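Side-chain contacts in 14-3-3 protein (Cryptosporidium parvum, PDB 3EFZ), which probably binds phosphoserine-bearing partner proteins and so takes part in cell regulation and signalling: residues K218-A223 with D250-W255; Y154-L159 with Y207-N212; L133-E138 with A142-L147. All coordinates share one frame; numbering follows the deposited sequence. Where two conformers were deposited one is given.

Interaction 1. Residues K218-A223 with D250-W255; sequences KFANRA and DNVSQW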
ATOM      1  N   LYS B 218      -8.989 -30.870  -5.361  1.00 34.97           N
ATOM      2  CA  LYS B 218     -10.190 -31.578  -4.904  1.00 34.69           C
ATOM      3  C   LYS B 218     -11.034 -30.696  -3.975  1.00 35.05           C
ATOM      4  O   LYS B 218     -12.267 -30.672  -4.070  1.00 35.52           O
ATOM      5  CB  LYS B 218      -9.811 -32.875  -4.188  1.00 34.67           C
ATOM      6  CG  LYS B 218      -9.459 -34.013  -5.114  1.00 33.16           C
ATOM      7  CD  LYS B 218      -9.013 -35.231  -4.328  1.00 33.09           C
ATOM      8  CE  LYS B 218      -8.518 -36.332  -5.260  1.00 33.99           C
ATOM      9  NZ  LYS B 218      -7.768 -37.373  -4.506  1.00 34.13           N
ATOM     10  N   PHE B 219     -10.361 -29.975  -3.083  1.00 34.51           N
ATOM     11  CA  PHE B 219     -11.015 -29.063  -2.142  1.00 34.53           C
ATOM     12  C   PHE B 219     -11.771 -27.971  -2.905  1.00 34.60           C
ATOM     13  O   PHE B 219     -12.937 -27.687  -2.605  1.00 34.25           O
ATOM     14  CB  PHE B 219      -9.984 -28.467  -1.163  1.00 33.98           C
ATOM     15  CG  PHE B 219     -10.592 -27.676  -0.032  1.00 34.31           C
ATOM     16  CD1 PHE B 219     -10.548 -26.280  -0.043  1.00 34.97           C
ATOM     17  CD2 PHE B 219     -11.217 -28.319   1.041  1.00 34.23           C
ATOM     18  CE1 PHE B 219     -11.113 -25.518   1.007  1.00 34.28           C
ATOM     19  CE2 PHE B 219     -11.795 -27.574   2.097  1.00 35.51           C
ATOM     20  CZ  PHE B 219     -11.739 -26.164   2.074  1.00 34.04           C
ATOM     21  N   ALA B 220     -11.098 -27.392  -3.899  1.00 34.87           N
ATOM     22  CA  ALA B 220     -11.676 -26.374  -4.779  1.00 35.48           C
ATOM     23  C   ALA B 220     -12.820 -26.913  -5.635  1.00 35.76           C
ATOM     24  O   ALA B 220     -13.859 -26.263  -5.732  1.00 36.21           O
ATOM     25  CB  ALA B 220     -10.597 -25.746  -5.663  1.00 35.39           C
ATOM     26  N   ASN B 221     -12.620 -28.085  -6.252  1.00 35.70           N
ATOM     27  CA  ASN B 221     -13.654 -28.781  -7.013  1.00 35.98           C
ATOM     28  C   ASN B 221     -14.916 -28.994  -6.185  1.00 36.00           C
ATOM     29  O   ASN B 221     -16.015 -28.670  -6.626  1.00 36.47           O
ATOM     30  CB  ASN B 221     -13.145 -30.149  -7.509  1.00 36.36           C
ATOM     31  CG  ASN B 221     -12.592 -30.107  -8.933  1.00 36.85           C
ATOM     32  OD1 ASN B 221     -12.769 -29.124  -9.657  1.00 38.42           O
ATOM     33  ND2 ASN B 221     -11.928 -31.193  -9.343  1.00 36.66           N
ATOM     34  N   ARG B 222     -14.739 -29.553  -4.993  1.00 35.63           N
ATOM     35  CA  ARG B 222     -15.824 -29.782  -4.039  1.00 35.67           C
ATOM     36  C   ARG B 222     -16.711 -28.562  -3.807  1.00 35.61           C
ATOM     37  O   ARG B 222     -17.937 -28.675  -3.798  1.00 35.03           O
ATOM     38  CB  ARG B 222     -15.233 -30.170  -2.692  1.00 36.19           C
ATOM     39  CG  ARG B 222     -15.397 -31.581  -2.336  1.00 35.79           C
ATOM     40  CD  ARG B 222     -15.511 -31.648  -0.850  1.00 37.19           C
ATOM     41  NE  ARG B 222     -14.226 -31.646  -0.170  1.00 36.82           N
ATOM     42  CZ  ARG B 222     -14.023 -31.102   1.023  1.00 39.42           C
ATOM     43  NH1 ARG B 222     -15.011 -30.473   1.662  1.00 39.17           N
ATOM     44  NH2 ARG B 222     -12.821 -31.165   1.570  1.00 41.69           N
ATOM     45  N   ALA B 223     -16.063 -27.415  -3.589  1.00 35.34           N
ATOM     46  CA  ALA B 223     -16.729 -26.142  -3.323  1.00 35.57           C
ATOM     47  C   ALA B 223     -17.377 -25.535  -4.566  1.00 35.58           C
ATOM     48  O   ALA B 223     -18.358 -24.794  -4.461  1.00 35.75           O
ATOM     49  CB  ALA B 223     -15.744 -25.154  -2.705  1.00 34.91           C
ATOM     50  N   ASP B 250     -10.592 -21.809 -12.962  1.00 33.66           N
ATOM     51  CA  ASP B 250      -9.371 -21.569 -13.726  1.00 34.34           C
ATOM     52  C   ASP B 250      -8.174 -22.282 -13.116  1.00 34.55           C
ATOM     53  O   ASP B 250      -7.324 -22.815 -13.831  1.00 34.54           O
ATOM     54  CB  ASP B 250      -9.070 -20.070 -13.817  1.00 34.50           C
ATOM     55  CG  ASP B 250     -10.050 -19.322 -14.707  1.00 35.56           C
ATOM     56  OD1 ASP B 250     -10.903 -19.970 -15.352  1.00 35.89           O
ATOM     57  OD2 ASP B 250      -9.967 -18.074 -14.759  1.00 37.41           O
ATOM     58  N   ASN B 251      -8.113 -22.290 -11.789  1.00 34.84           N
ATOM     59  CA  ASN B 251      -6.994 -22.903 -11.097  1.00 35.19           C
ATOM     60  C   ASN B 251      -7.007 -24.428 -11.122  1.00 35.47           C
ATOM     61  O   ASN B 251      -5.949 -25.046 -11.263  1.00 35.61           O
ATOM     62  CB  ASN B 251      -6.881 -22.368  -9.676  1.00 35.15           C
ATOM     63  CG  ASN B 251      -6.166 -21.047  -9.625  1.00 34.87           C
ATOM     64  OD1 ASN B 251      -4.969 -20.999  -9.375  1.00 34.85           O
ATOM     65  ND2 ASN B 251      -6.884 -19.967  -9.898  1.00 34.84           N
ATOM     66  N   VAL B 252      -8.192 -25.026 -10.996  1.00 35.71           N
ATOM     67  CA  VAL B 252      -8.322 -26.484 -11.092  1.00 36.14           C
ATOM     68  C   VAL B 252      -7.964 -26.980 -12.497  1.00 36.34           C
ATOM     69  O   VAL B 252      -7.283 -28.002 -12.634  1.00 36.33           O
ATOM     70  CB  VAL B 252      -9.728 -27.011 -10.676  1.00 35.95           C
ATOM     71  CG1 VAL B 252      -9.744 -28.524 -10.685  1.00 36.50           C
ATOM     72  CG2 VAL B 252     -10.099 -26.535  -9.290  1.00 36.32           C
ATOM     73  N   SER B 253      -8.405 -26.249 -13.525  1.00 36.64           N
ATOM     74  CA  SER B 253      -8.184 -26.652 -14.922  1.00 37.00           C
ATOM     75  C   SER B 253      -6.710 -26.591 -15.325  1.00 37.22           C
ATOM     76  O   SER B 253      -6.217 -27.504 -15.984  1.00 37.22           O
ATOM     77  CB  SER B 253      -9.051 -25.836 -15.892  1.00 36.96           C
ATOM     78  OG  SER B 253      -8.377 -24.673 -16.337  1.00 36.98           O
ATOM     79  N   GLN B 254      -6.017 -25.523 -14.923  1.00 37.56           N
ATOM     80  CA  GLN B 254      -4.566 -25.401 -15.123  1.00 38.01           C
ATOM     81  C   GLN B 254      -3.803 -26.565 -14.483  1.00 38.16           C
ATOM     82  O   GLN B 254      -2.818 -27.061 -15.045  1.00 38.24           O
ATOM     83  CB  GLN B 254      -4.045 -24.074 -14.569  1.00 38.06           C
ATOM     84  CG  GLN B 254      -4.355 -22.862 -15.436  1.00 39.02           C
ATOM     85  CD  GLN B 254      -4.282 -21.545 -14.663  1.00 40.39           C
ATOM     86  OE1 GLN B 254      -3.956 -21.521 -13.473  1.00 40.80           O
ATOM     87  NE2 GLN B 254      -4.595 -20.443 -15.343  1.00 40.41           N
ATOM     88  N   TRP B 255      -4.266 -26.993 -13.309  1.00 38.29           N
ATOM     89  CA  TRP B 255      -3.722 -28.167 -12.626  1.00 38.47           C
ATOM     90  C   TRP B 255      -4.095 -29.470 -13.355  1.00 38.56           C
ATOM     91  O   TRP B 255      -3.247 -30.348 -13.543  1.00 38.46           O
ATOM     92  CB  TRP B 255      -4.188 -28.194 -11.162  1.00 38.52           C
ATOM     93  CG  TRP B 255      -3.966 -29.505 -10.468  1.00 38.44           C
ATOM     94  CD1 TRP B 255      -4.914 -30.437 -10.155  1.00 38.36           C
ATOM     95  CD2 TRP B 255      -2.713 -30.037 -10.014  1.00 38.63           C
ATOM     96  NE1 TRP B 255      -4.333 -31.513  -9.530  1.00 38.60           N
ATOM     97  CE2 TRP B 255      -2.983 -31.296  -9.431  1.00 38.65           C
ATOM     98  CE3 TRP B 255      -1.389 -29.574 -10.044  1.00 38.59           C
ATOM     99  CZ2 TRP B 255      -1.976 -32.102  -8.880  1.00 38.59           C
ATOM    100  CZ3 TRP B 255      -0.385 -30.377  -9.497  1.00 38.61           C
ATOM    101  CH2 TRP B 255      -0.687 -31.627  -8.921  1.00 38.54           C
TER

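Interaction 2. Residues Y154-L159 with Y207-N212; sequences YKAEIL and YDLLGN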
ATOM      1  N   TYR B 154       0.995 -15.462   5.397  1.00 36.65           N
ATOM      2  CA  TYR B 154       2.086 -14.562   5.020  1.00 36.56           C
ATOM      3  C   TYR B 154       3.345 -14.800   5.846  1.00 36.41           C
ATOM      4  O   TYR B 154       4.443 -14.742   5.307  1.00 36.29           O
ATOM      5  CB  TYR B 154       1.681 -13.093   5.157  1.00 36.88           C
ATOM      6  CG  TYR B 154       0.550 -12.608   4.257  1.00 37.87           C
ATOM      7  CD1 TYR B 154       0.047 -13.377   3.192  1.00 36.75           C
ATOM      8  CD2 TYR B 154       0.004 -11.342   4.466  1.00 39.47           C
ATOM      9  CE1 TYR B 154      -0.981 -12.891   2.387  1.00 37.67           C
ATOM     10  CE2 TYR B 154      -1.003 -10.839   3.664  1.00 39.70           C
ATOM     11  CZ  TYR B 154      -1.499 -11.609   2.643  1.00 40.02           C
ATOM     12  OH  TYR B 154      -2.496 -11.038   1.890  1.00 42.13           O
ATOM     13  N   LYS B 155       3.182 -15.044   7.150  1.00 36.42           N
ATOM     14  CA  LYS B 155       4.330 -15.247   8.057  1.00 36.47           C
ATOM     15  C   LYS B 155       5.012 -16.548   7.661  1.00 36.02           C
ATOM     16  O   LYS B 155       6.238 -16.631   7.640  1.00 36.42           O
ATOM     17  CB  LYS B 155       3.907 -15.324   9.540  1.00 36.31           C
ATOM     18  CG  LYS B 155       3.262 -14.077  10.149  1.00 37.04           C
ATOM     19  CD  LYS B 155       3.171 -14.223  11.675  1.00 37.06           C
ATOM     20  CE  LYS B 155       2.412 -13.073  12.301  1.00 41.18           C
ATOM     21  NZ  LYS B 155       2.442 -13.086  13.814  1.00 42.80           N
ATOM     22  N   ALA B 156       4.184 -17.545   7.350  1.00 35.61           N
ATOM     23  CA  ALA B 156       4.595 -18.873   6.900  1.00 35.08           C
ATOM     24  C   ALA B 156       5.435 -18.855   5.616  1.00 34.70           C
ATOM     25  O   ALA B 156       6.248 -19.743   5.411  1.00 35.15           O
ATOM     26  CB  ALA B 156       3.355 -19.758   6.702  1.00 34.53           C
ATOM     27  N   GLU B 157       5.211 -17.866   4.747  1.00 34.77           N
ATOM     28  CA  GLU B 157       5.997 -17.686   3.518  1.00 34.50           C
ATOM     29  C   GLU B 157       7.388 -17.126   3.817  1.00 34.46           C
ATOM     30  O   GLU B 157       8.315 -17.230   2.989  1.00 34.96           O
ATOM     31  CB  GLU B 157       5.277 -16.738   2.545  1.00 34.55           C
ATOM     32  CG  GLU B 157       3.902 -17.175   2.098  1.00 34.46           C
ATOM     33  CD  GLU B 157       3.205 -16.119   1.223  1.00 35.40           C
ATOM     34  OE1 GLU B 157       3.528 -14.919   1.354  1.00 34.04           O
ATOM     35  OE2 GLU B 157       2.335 -16.484   0.407  1.00 33.57           O
ATOM     36  N   ILE B 158       7.511 -16.491   4.984  1.00 34.05           N
ATOM     37  CA  ILE B 158       8.740 -15.840   5.415  1.00 33.36           C
ATOM     38  C   ILE B 158       9.561 -16.740   6.340  1.00 33.42           C
ATOM     39  O   ILE B 158      10.775 -16.866   6.175  1.00 33.57           O
ATOM     40  CB  ILE B 158       8.440 -14.498   6.148  1.00 33.27           C
ATOM     41  CG1 ILE B 158       7.694 -13.536   5.208  1.00 33.17           C
ATOM     42  CG2 ILE B 158       9.724 -13.881   6.714  1.00 32.24           C
ATOM     43  CD1 ILE B 158       7.314 -12.223   5.840  1.00 33.51           C
ATOM     44  N   LEU B 159       8.888 -17.331   7.323  1.00 33.76           N
ATOM     45  CA  LEU B 159       9.531 -18.118   8.375  1.00 34.13           C
ATOM     46  C   LEU B 159      10.029 -19.488   7.901  1.00 34.72           C
ATOM     47  O   LEU B 159       9.663 -19.952   6.817  1.00 34.65           O
ATOM     48  CB  LEU B 159       8.612 -18.214   9.605  1.00 34.03           C
ATOM     49  CG  LEU B 159       8.286 -16.869  10.317  1.00 33.22           C
ATOM     50  CD1 LEU B 159       7.209 -17.056  11.384  1.00 35.55           C
ATOM     51  CD2 LEU B 159       9.495 -16.141  10.917  1.00 34.26           C
ATOM     52  N   TYR B 207      -2.353 -25.708  -1.559  1.00 35.08           N
ATOM     53  CA  TYR B 207      -1.575 -25.832  -2.775  1.00 35.48           C
ATOM     54  C   TYR B 207      -0.109 -25.503  -2.516  1.00 35.42           C
ATOM     55  O   TYR B 207       0.755 -26.339  -2.740  1.00 35.23           O
ATOM     56  CB  TYR B 207      -2.159 -24.947  -3.891  1.00 35.56           C
ATOM     57  CG  TYR B 207      -1.496 -25.111  -5.252  1.00 35.97           C
ATOM     58  CD1 TYR B 207      -2.112 -25.845  -6.270  1.00 35.63           C
ATOM     59  CD2 TYR B 207      -0.254 -24.520  -5.524  1.00 35.31           C
ATOM     60  CE1 TYR B 207      -1.504 -25.984  -7.526  1.00 36.79           C
ATOM     61  CE2 TYR B 207       0.360 -24.661  -6.760  1.00 36.78           C
ATOM     62  CZ  TYR B 207      -0.267 -25.390  -7.760  1.00 36.85           C
ATOM     63  OH  TYR B 207       0.353 -25.522  -8.982  1.00 37.35           O
ATOM     64  N   ASP B 208       0.162 -24.297  -2.032  1.00 35.71           N
ATOM     65  CA  ASP B 208       1.539 -23.840  -1.905  1.00 36.71           C
ATOM     66  C   ASP B 208       2.186 -24.367  -0.616  1.00 36.74           C
ATOM     67  O   ASP B 208       2.875 -25.408  -0.649  1.00 37.09           O
ATOM     68  CB  ASP B 208       1.621 -22.310  -2.028  1.00 36.85           C
ATOM     69  CG  ASP B 208       3.039 -21.813  -2.241  1.00 39.72           C
ATOM     70  OD1 ASP B 208       3.980 -22.643  -2.205  1.00 41.42           O
ATOM     71  OD2 ASP B 208       3.217 -20.583  -2.441  1.00 43.10           O
ATOM     72  N   LEU B 209       1.916 -23.691   0.506  1.00 35.95           N
ATOM     73  CA  LEU B 209       2.554 -23.969   1.794  1.00 35.81           C
ATOM     74  C   LEU B 209       2.463 -25.413   2.304  1.00 35.97           C
ATOM     75  O   LEU B 209       3.422 -25.928   2.873  1.00 35.63           O
ATOM     76  CB  LEU B 209       2.040 -23.013   2.880  1.00 35.58           C
ATOM     77  CG  LEU B 209       2.577 -21.580   3.010  1.00 34.80           C
ATOM     78  CD1 LEU B 209       4.098 -21.530   2.862  1.00 32.88           C
ATOM     79  CD2 LEU B 209       1.885 -20.620   2.049  1.00 35.50           C
ATOM     80  N   LEU B 210       1.307 -26.044   2.120  1.00 36.31           N
ATOM     81  CA  LEU B 210       1.092 -27.413   2.589  1.00 36.67           C
ATOM     82  C   LEU B 210       1.647 -28.449   1.607  1.00 36.71           C
ATOM     83  O   LEU B 210       1.741 -29.637   1.934  1.00 36.55           O
ATOM     84  CB  LEU B 210      -0.399 -27.663   2.898  1.00 37.04           C
ATOM     85  CG  LEU B 210      -0.889 -27.082   4.238  1.00 36.86           C
ATOM     86  CD1 LEU B 210      -2.385 -26.780   4.247  1.00 36.93           C
ATOM     87  CD2 LEU B 210      -0.525 -28.020   5.383  1.00 38.88           C
ATOM     88  N   GLY B 211       2.027 -27.983   0.416  1.00 36.89           N
ATOM     89  CA  GLY B 211       2.622 -28.828  -0.622  1.00 36.89           C
ATOM     90  C   GLY B 211       1.707 -29.947  -1.082  1.00 37.12           C
ATOM     91  O   GLY B 211       2.175 -31.053  -1.370  1.00 37.09           O
ATOM     92  N   ASN B 212       0.405 -29.658  -1.158  1.00 36.74           N
ATOM     93  CA  ASN B 212      -0.600 -30.664  -1.517  1.00 36.51           C
ATOM     94  C   ASN B 212      -1.525 -30.154  -2.636  1.00 36.03           C
ATOM     95  O   ASN B 212      -2.698 -29.872  -2.391  1.00 35.78           O
ATOM     96  CB  ASN B 212      -1.392 -31.070  -0.258  1.00 36.41           C
ATOM     97  CG  ASN B 212      -2.427 -32.164  -0.515  1.00 37.51           C
ATOM     98  OD1 ASN B 212      -2.415 -32.851  -1.549  1.00 37.87           O
ATOM     99  ND2 ASN B 212      -3.330 -32.335   0.444  1.00 37.41           N
TER

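Interaction 3. Residues L133-E138 with A142-L147; sequences LMYSEE and AFCIKL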
ATOM      1  N   LEU B 133     -14.954  -9.229  19.503  1.00 36.71           N
ATOM      2  CA  LEU B 133     -16.273  -9.353  20.127  1.00 37.68           C
ATOM      3  C   LEU B 133     -17.188  -8.148  19.891  1.00 38.04           C
ATOM      4  O   LEU B 133     -18.410  -8.258  19.989  1.00 38.81           O
ATOM      5  CB  LEU B 133     -16.117  -9.645  21.624  1.00 37.48           C
ATOM      6  CG  LEU B 133     -16.222 -11.099  22.101  1.00 38.07           C
ATOM      7  CD1 LEU B 133     -15.635 -12.111  21.127  1.00 37.87           C
ATOM      8  CD2 LEU B 133     -15.653 -11.274  23.510  1.00 37.58           C
ATOM      9  N   MET B 134     -16.594  -7.007  19.573  1.00 38.51           N
ATOM     10  CA  MET B 134     -17.350  -5.783  19.315  1.00 38.90           C
ATOM     11  C   MET B 134     -17.963  -5.789  17.905  1.00 39.04           C
ATOM     12  O   MET B 134     -18.633  -4.838  17.517  1.00 38.82           O
ATOM     13  CB  MET B 134     -16.482  -4.541  19.555  1.00 38.53           C
ATOM     14  N   TYR B 135     -17.721  -6.863  17.151  1.00 38.67           N
ATOM     15  CA  TYR B 135     -18.471  -7.142  15.930  1.00 38.75           C
ATOM     16  C   TYR B 135     -19.609  -8.111  16.260  1.00 38.92           C
ATOM     17  O   TYR B 135     -19.368  -9.297  16.438  1.00 38.44           O
ATOM     18  CB  TYR B 135     -17.567  -7.772  14.867  1.00 38.63           C
ATOM     19  CG  TYR B 135     -16.471  -6.865  14.374  1.00 38.52           C
ATOM     20  CD1 TYR B 135     -15.170  -6.951  14.895  1.00 39.14           C
ATOM     21  CD2 TYR B 135     -16.722  -5.931  13.380  1.00 37.47           C
ATOM     22  CE1 TYR B 135     -14.156  -6.111  14.441  1.00 37.69           C
ATOM     23  CE2 TYR B 135     -15.719  -5.087  12.912  1.00 38.22           C
ATOM     24  CZ  TYR B 135     -14.440  -5.189  13.440  1.00 38.80           C
ATOM     25  OH  TYR B 135     -13.457  -4.355  12.978  1.00 38.97           O
ATOM     26  N   SER B 136     -20.841  -7.620  16.366  1.00 39.79           N
ATOM     27  CA  SER B 136     -21.962  -8.520  16.705  1.00 40.59           C
ATOM     28  C   SER B 136     -22.410  -9.326  15.485  1.00 40.84           C
ATOM     29  O   SER B 136     -23.019 -10.387  15.615  1.00 41.19           O
ATOM     30  CB  SER B 136     -23.128  -7.778  17.371  1.00 40.88           C
ATOM     31  OG  SER B 136     -23.658  -6.750  16.552  1.00 41.88           O
ATOM     32  N   GLU B 137     -22.070  -8.819  14.305  1.00 40.62           N
ATOM     33  CA  GLU B 137     -22.432  -9.470  13.058  0.50 40.97           C
ATOM     34  C   GLU B 137     -21.551 -10.697  12.845  1.00 40.93           C
ATOM     35  O   GLU B 137     -20.325 -10.619  12.910  1.00 41.07           O
ATOM     36  CB  GLU B 137     -22.361  -8.488  11.871  0.50 41.08           C
ATOM     37  CG  GLU B 137     -21.420  -7.288  12.066  0.50 41.55           C
ATOM     38  CD  GLU B 137     -22.027  -6.168  12.915  0.50 42.49           C
ATOM     39  OE1 GLU B 137     -21.608  -6.011  14.087  0.50 40.39           O
ATOM     40  OE2 GLU B 137     -22.913  -5.440  12.402  0.50 43.88           O
ATOM     41  N   GLU B 138     -22.189 -11.838  12.608  1.00 40.76           N
ATOM     42  CA  GLU B 138     -21.458 -13.117  12.509  1.00 40.68           C
ATOM     43  C   GLU B 138     -20.527 -13.209  11.284  1.00 39.98           C
ATOM     44  O   GLU B 138     -19.429 -13.805  11.356  1.00 39.61           O
ATOM     45  CB  GLU B 138     -22.427 -14.314  12.566  1.00 40.86           C
ATOM     46  CG  GLU B 138     -23.320 -14.369  13.830  1.00 42.14           C
ATOM     47  CD  GLU B 138     -22.610 -14.871  15.116  1.00 44.28           C
ATOM     48  OE1 GLU B 138     -23.335 -15.117  16.117  1.00 44.64           O
ATOM     49  OE2 GLU B 138     -21.356 -15.024  15.140  1.00 44.19           O
ATOM     50  N   ALA B 142     -16.238 -13.758  11.165  1.00 35.46           N
ATOM     51  CA  ALA B 142     -15.611 -14.718  10.262  1.00 35.63           C
ATOM     52  C   ALA B 142     -14.622 -13.988   9.345  1.00 35.67           C
ATOM     53  O   ALA B 142     -13.536 -14.485   9.089  1.00 35.38           O
ATOM     54  CB  ALA B 142     -16.677 -15.489   9.450  1.00 35.78           C
ATOM     55  N   PHE B 143     -15.005 -12.798   8.885  1.00 35.22           N
ATOM     56  CA  PHE B 143     -14.141 -11.967   8.064  1.00 36.30           C
ATOM     57  C   PHE B 143     -12.777 -11.708   8.735  1.00 35.88           C
ATOM     58  O   PHE B 143     -11.738 -11.877   8.106  1.00 35.53           O
ATOM     59  CB  PHE B 143     -14.851 -10.651   7.706  1.00 37.08           C
ATOM     60  CG  PHE B 143     -13.999  -9.691   6.909  1.00 38.91           C
ATOM     61  CD1 PHE B 143     -14.123  -9.613   5.531  1.00 41.91           C
ATOM     62  CD2 PHE B 143     -13.066  -8.869   7.541  1.00 40.54           C
ATOM     63  CE1 PHE B 143     -13.337  -8.708   4.780  1.00 42.14           C
ATOM     64  CE2 PHE B 143     -12.279  -7.977   6.800  1.00 41.37           C
ATOM     65  CZ  PHE B 143     -12.419  -7.902   5.422  1.00 40.61           C
ATOM     66  N   CYS B 144     -12.793 -11.273   9.997  1.00 36.36           N
ATOM     67  CA  CYS B 144     -11.568 -11.029  10.766  1.00 36.30           C
ATOM     68  C   CYS B 144     -10.699 -12.285  10.989  1.00 36.45           C
ATOM     69  O   CYS B 144      -9.469 -12.211  10.973  1.00 36.10           O
ATOM     70  CB  CYS B 144     -11.915 -10.401  12.114  1.00 36.70           C
ATOM     71  SG  CYS B 144     -12.729  -8.809  12.008  1.00 37.19           S
ATOM     72  N   ILE B 145     -11.342 -13.434  11.192  1.00 36.69           N
ATOM     73  CA  ILE B 145     -10.638 -14.692  11.447  1.00 36.02           C
ATOM     74  C   ILE B 145      -9.982 -15.232  10.154  1.00 36.82           C
ATOM     75  O   ILE B 145      -8.849 -15.737  10.188  1.00 37.02           O
ATOM     76  CB  ILE B 145     -11.590 -15.706  12.137  1.00 35.93           C
ATOM     77  CG1 ILE B 145     -11.976 -15.185  13.530  1.00 36.36           C
ATOM     78  CG2 ILE B 145     -10.981 -17.133  12.214  1.00 33.80           C
ATOM     79  CD1 ILE B 145     -13.213 -15.864  14.142  1.00 36.41           C
ATOM     80  N   LYS B 146     -10.674 -15.106   9.020  1.00 36.10           N
ATOM     81  CA  LYS B 146     -10.059 -15.409   7.729  1.00 36.26           C
ATOM     82  C   LYS B 146      -8.805 -14.538   7.504  1.00 36.75           C
ATOM     83  O   LYS B 146      -7.762 -15.031   7.051  1.00 36.49           O
ATOM     84  CB  LYS B 146     -11.042 -15.206   6.564  1.00 35.18           C
ATOM     85  CG  LYS B 146     -10.309 -15.030   5.254  1.00 35.62           C
ATOM     86  CD  LYS B 146     -11.150 -14.572   4.105  1.00 35.97           C
ATOM     87  CE  LYS B 146     -10.259 -14.297   2.907  1.00 36.78           C
ATOM     88  NZ  LYS B 146      -9.631 -12.963   2.959  1.00 37.01           N
ATOM     89  N   LEU B 147      -8.941 -13.250   7.830  1.00 36.39           N
ATOM     90  CA  LEU B 147      -7.882 -12.265   7.738  1.00 37.44           C
ATOM     91  C   LEU B 147      -6.652 -12.658   8.565  1.00 37.01           C
ATOM     92  O   LEU B 147      -5.520 -12.542   8.092  1.00 37.45           O
ATOM     93  CB  LEU B 147      -8.440 -10.926   8.214  1.00 37.70           C
ATOM     94  CG  LEU B 147      -7.734  -9.639   7.856  1.00 40.57           C
ATOM     95  CD1 LEU B 147      -8.740  -8.481   7.742  1.00 40.80           C
ATOM     96  CD2 LEU B 147      -6.633  -9.352   8.902  1.00 41.64           C
TER

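Interaction 1. Residues K218-A223 with D250-W255
N221 and V252 mark the nearest approach of two helical segments that run in opposite directions, their CA atoms 7.1 Å apart. So small a spacing leaves room for little bulk, and only three side chains meet, with no hydrogen bond between the segments. V252 makes the contact from its side. Its CG1 is anti to the backbone N (chi1 -175°), and with that torsion both methyls of the branched valine face helix 213-228 like a short fork. CG2 rests on the methyl of A220, at 3.7 Å from A220 CB. Alanine suits this place because a single carbon fills the gap without pushing the helices apart. The other prong meets the amide of N221, whose plane CG1 approaches slantwise from above. N221 OD1 is the nearest amide atom, 3.3 Å from V252 CG1, while N221 ND2 stands at 3.7 Å from the same methyl. The oxygen also lies 3.7 Å from V252 CG2, close to both prongs. The flat amide can lie against these methyls at the margin of the interface, where N221 is partly exposed, without needing a hydrogen bond from the other segment. A220 reaches L248 and T203 as well, V252 touches M217, and W255 packs on P213, E214 and M217, extending the same seam along the helices. The contact therefore belongs to the antiparallel packing of helices 213-228 and 239-256, the last two of the all-helical 14-3-3 fold.

Interaction 2. Residues Y154-L159 with Y207-N212
L209 meets a flat group of the other segment, the peptide unit joining A156 to E157. Its CD1 methyl stands over one face of this plane, 3.8 Å from A156 O and 4.1 Å from A156 C, so it touches backbone rather than a side-chain tip. The second flat group, the carboxylate of E157, is carried past the leucine instead of resting on it. L209 CD2 touches the aliphatic stem of this residue, at 4.0 Å from E157 CG, where the two side chains cross at about a right angle. E157 is extended beyond CG (chi2 175°), which carries its charged end away from the methyls: OE2 forms a salt bridge with R79, and OE1 a long, weak ion pair with K86. D208 OD2 lies 5.1 Å from E157 OE2, a like charge that the neighbouring arginine probably offsets. Glutamate thus offers an apolar stem to the leucine and an acid to the arginine. A156 completes the contact, its CB 4.2 Å from L209 CG; a small residue lets the loop come close to the last turns of helix 138-158. L209 sits within a type I turn from D208 to G211, closed by the bond from G211 N to D208 O (2.9 Å), and the positive phi of G211 is one that glycine accepts easily. The side chain of L209 also comes near R153. R79 and R153 are predicted to hold the phosphoserine of a bound partner, so E157 probably acts as a second-shell residue that positions R79. A leucine near R153, with an acid paired to R79, is consistent with the phosphopeptide groove of 14-3-3 proteins.

Interaction 3. Residues L133-E138 with A142-L147
A cysteine sulfur-aromatic contact between Y135 and C144 joins the loop after helix 100-131 to the opening turns of helix 138-158. The sulfur lies over one face of the ring: C144 SG is 4.3 Å from the centroid of the Y135 ring and 27° off its normal. It is displaced toward one side of the hexagon, with Y135 CE1 the nearest ring atom at 3.9 Å. In C144, SG lies beside the backbone N (chi1 -62°), the rotation that brings it out from the helix over the tyrosine. Cysteine fits well, since it is small enough for a buried helix face while its polarisable sulfur sits comfortably on a pi surface; it also touches I128 and L132. Y135 is buried too, and its phenol needs a partner there: OH is hydrogen-bonded to the carbonyl of L52. That bond fixes the far end of the tyrosine, while the sulfur packs against one face of the ring.

Between loop and helix comes the helix start, with E137 at the N-cap position. The next residue, E138, gives its carbonyl to the i+4 to i bond of the first turn: A142 N donates to E138 O at 3.2 Å with an N-H...O angle of 164°. The methyl of A142 stands close to the same acceptor, at 3.7 Å between A142 CB and E138 O, and alanine here keeps the turn slim where helix 161-185 passes, touching E182. The CB of E138 points away from 142-147, and its side chain packs on F185. R141, one residue before A142, hydrogen-bonds through NE to Y135 O and thereby ties the loop backbone back to the helix.

Overall arrangement
Following the chain from its N terminus, interaction 3 comes first and is the most local: just three residues separate its segments, and it fastens the loop after helix 100-131 to the start of helix 138-158. That helix ends in interaction 2, which spans 47 residues, including helices 161-185 and 193-207, and brings the turn before helix 213-228 back to the C-terminal end of helix 138-158. Interaction 1 then closes a loop of 26 residues between its segments, pairing helices 213-228 and 239-256. The three follow in series, none nested or crossed. Interactions 2 and 3 share helix 138-158, their centres about 24 Å apart, while the centres of interactions 1 and 2 are about 19 Å apart.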